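Local coordinates for protein putative arylalkylamine N-Acetyltransferase 7 (Aedes aegypti, PDB 4FD7) that probably transfers an acetyl group from acetyl-CoA to amine substrates, as a putative arylalkylamine N-acetyltransferase of the GNAT family, at residues A[195-200]-A[231-236]. Residues are numbered along the deposited sequence; the frame is centred on the assembly and turned at random.
Sequences TAATRV and KYMSLR
M233 reaches from the strand to two neighbouring residues of helix 195-200, its SD 4.0 Å from CB of A197 and its CE 3.5 Å from OG1 of T198. The chain leaves the strand with CG anti to the carbonyl carbon (chi1 -52°), runs extended through chi2, then bends at chi3 (70°), which brings the terminal methyl over to the T198 hydroxyl while it stays 4.1 Å from A197 CB. T198 OG1 meets that methyl only in van der Waals contact; its hydrogen bond goes to the carbonyl O of Q194, one turn back in the same helix. Helix 191-200 packs on one face of the antiparallel C-terminal sheet of this GNAT-type domain, where strand 229-236 is the middle strand between 183-188 and 203-209. The two short axes run nearly parallel, 23° apart and 9.3 Å at closest. Further along, L235 and V200 cross at about a right angle, L235 CD2 lying 3.8 Å from V200 CG1. The other leucine methyl, CD1, sits 4.0 Å from the V200 carbonyl O. F202, in the loop leading into strand 203-209, touches A197, M233 and L235, while V200 also packs against T166 and L169 of helix 164-170.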
loop_
_atom_site.group_PDB
_atom_site.type_symbol
_atom_site.label_atom_id
_atom_site.label_comp_id
_atom_site.label_asym_id
_atom_site.label_seq_id
_atom_site.Cartn_x
_atom_site.Cartn_y
_atom_site.Cartn_z
ATOM N N THR A 195 11.378 -5.994 0.451
ATOM C CA THR A 195 12.483 -5.948 -0.511
ATOM C C THR A 195 12.325 -4.786 -1.498
ATOM O O THR A 195 13.281 -4.053 -1.786
ATOM C CB THR A 195 12.584 -7.290 -1.281
ATOM O OG1 THR A 195 12.917 -8.341 -0.360
ATOM C CG2 THR A 195 13.643 -7.221 -2.383
ATOM N N ALA A 196 11.102 -4.625 -1.993
ATOM C CA ALA A 196 10.759 -3.589 -2.964
ATOM C C ALA A 196 10.962 -2.211 -2.348
ATOM O O ALA A 196 11.596 -1.314 -2.938
ATOM C CB ALA A 196 9.330 -3.766 -3.396
ATOM N N ALA A 197 10.447 -2.056 -1.131
ATOM C CA ALA A 197 10.575 -0.781 -0.439
ATOM C C ALA A 197 12.047 -0.470 -0.192
ATOM O O ALA A 197 12.484 0.674 -0.329
ATOM C CB ALA A 197 9.780 -0.801 0.866
ATOM N N THR A 198 12.821 -1.495 0.153
ATOM C CA THR A 198 14.249 -1.302 0.393
ATOM C C THR A 198 14.938 -0.812 -0.874
ATOM O O THR A 198 15.684 0.172 -0.847
ATOM C CB THR A 198 14.912 -2.589 0.913
ATOM O OG1 THR A 198 14.496 -2.813 2.272
ATOM C CG2 THR A 198 16.444 -2.483 0.855
ATOM N N ARG A 199 14.645 -1.468 -1.989
ATOM C CA ARG A 199 15.238 -1.082 -3.265
ATOM C C ARG A 199 14.903 0.361 -3.685
ATOM O O ARG A 199 15.719 1.034 -4.335
ATOM C CB ARG A 199 14.909 -2.130 -4.342
ATOM C CG ARG A 199 15.540 -3.493 -4.008
ATOM C CD ARG A 199 15.276 -4.579 -5.053
ATOM N NE ARG A 199 16.160 -5.737 -4.875
ATOM C CZ ARG A 199 17.398 -5.802 -5.364
ATOM N NH1 ARG A 199 17.888 -4.774 -6.051
ATOM N NH2 ARG A 199 18.145 -6.884 -5.174
ATOM N N VAL A 200 13.727 0.854 -3.287
ATOM C CA VAL A 200 13.391 2.267 -3.532
ATOM C C VAL A 200 14.141 3.249 -2.609
ATOM O O VAL A 200 14.288 4.437 -2.912
ATOM C CB VAL A 200 11.861 2.472 -3.454
ATOM C CG1 VAL A 200 11.472 3.953 -3.433
ATOM C CG2 VAL A 200 11.202 1.779 -4.639
ATOM N N LYS A 231 7.170 -4.804 9.070
ATOM C CA LYS A 231 8.089 -3.670 9.181
ATOM C C LYS A 231 7.458 -2.344 8.786
ATOM O O LYS A 231 6.961 -2.212 7.678
ATOM C CB LYS A 231 9.327 -3.901 8.312
ATOM C CG LYS A 231 10.121 -5.148 8.642
ATOM C CD LYS A 231 11.443 -5.169 7.889
ATOM C CE LYS A 231 12.164 -6.500 8.047
ATOM N NZ LYS A 231 13.475 -6.517 7.327
ATOM N N TYR A 232 7.587 -1.335 9.646
ATOM C CA TYR A 232 7.191 0.016 9.279
ATOM C C TYR A 232 8.447 0.658 8.682
ATOM O O TYR A 232 9.507 0.662 9.307
ATOM C CB TYR A 232 6.677 0.808 10.478
ATOM C CG TYR A 232 5.485 1.676 10.141
ATOM C CD1 TYR A 232 4.193 1.175 10.225
ATOM C CD2 TYR A 232 5.654 2.988 9.723
ATOM C CE1 TYR A 232 3.103 1.961 9.912
ATOM C CE2 TYR A 232 4.567 3.783 9.408
ATOM C CZ TYR A 232 3.295 3.263 9.505
ATOM O OH TYR A 232 2.210 4.049 9.191
ATOM N N MET A 233 8.325 1.177 7.467
ATOM C CA MET A 233 9.462 1.720 6.718
ATOM C C MET A 233 9.134 3.113 6.166
ATOM O O MET A 233 7.972 3.407 5.808
ATOM C CB MET A 233 9.898 0.762 5.605
ATOM C CG MET A 233 10.150 -0.670 6.078
ATOM S SD MET A 233 10.500 -1.753 4.674
ATOM C CE MET A 233 12.120 -1.147 4.203
ATOM N N SER A 234 10.154 3.970 6.109
ATOM C CA SER A 234 9.954 5.369 5.702
ATOM C C SER A 234 10.924 5.876 4.630
ATOM O O SER A 234 12.070 5.447 4.546
ATOM C CB SER A 234 9.961 6.302 6.932
ATOM O OG SER A 234 11.152 6.190 7.688
ATOM N N LEU A 235 10.450 6.817 3.822
ATOM C CA LEU A 235 11.230 7.361 2.715
ATOM C C LEU A 235 11.084 8.869 2.660
ATOM O O LEU A 235 9.982 9.378 2.440
ATOM C CB LEU A 235 10.743 6.761 1.395
ATOM C CG LEU A 235 11.391 7.240 0.095
ATOM C CD1 LEU A 235 12.833 6.746 -0.004
ATOM C CD2 LEU A 235 10.557 6.772 -1.093
ATOM N N ARG A 236 12.194 9.578 2.858
ATOM C CA ARG A 236 12.215 11.021 2.643
ATOM C C ARG A 236 12.406 11.325 1.173
ATOM O O ARG A 236 13.324 10.809 0.524
ATOM C CB ARG A 236 13.326 11.696 3.445
ATOM C CG ARG A 236 12.985 11.901 4.904
ATOM C CD ARG A 236 13.921 12.922 5.541
ATOM N NE ARG A 236 13.639 14.305 5.151
ATOM C CZ ARG A 236 14.240 15.348 5.711
ATOM N NH1 ARG A 236 15.143 15.147 6.663
ATOM N NH2 ARG A 236 13.948 16.580 5.332
#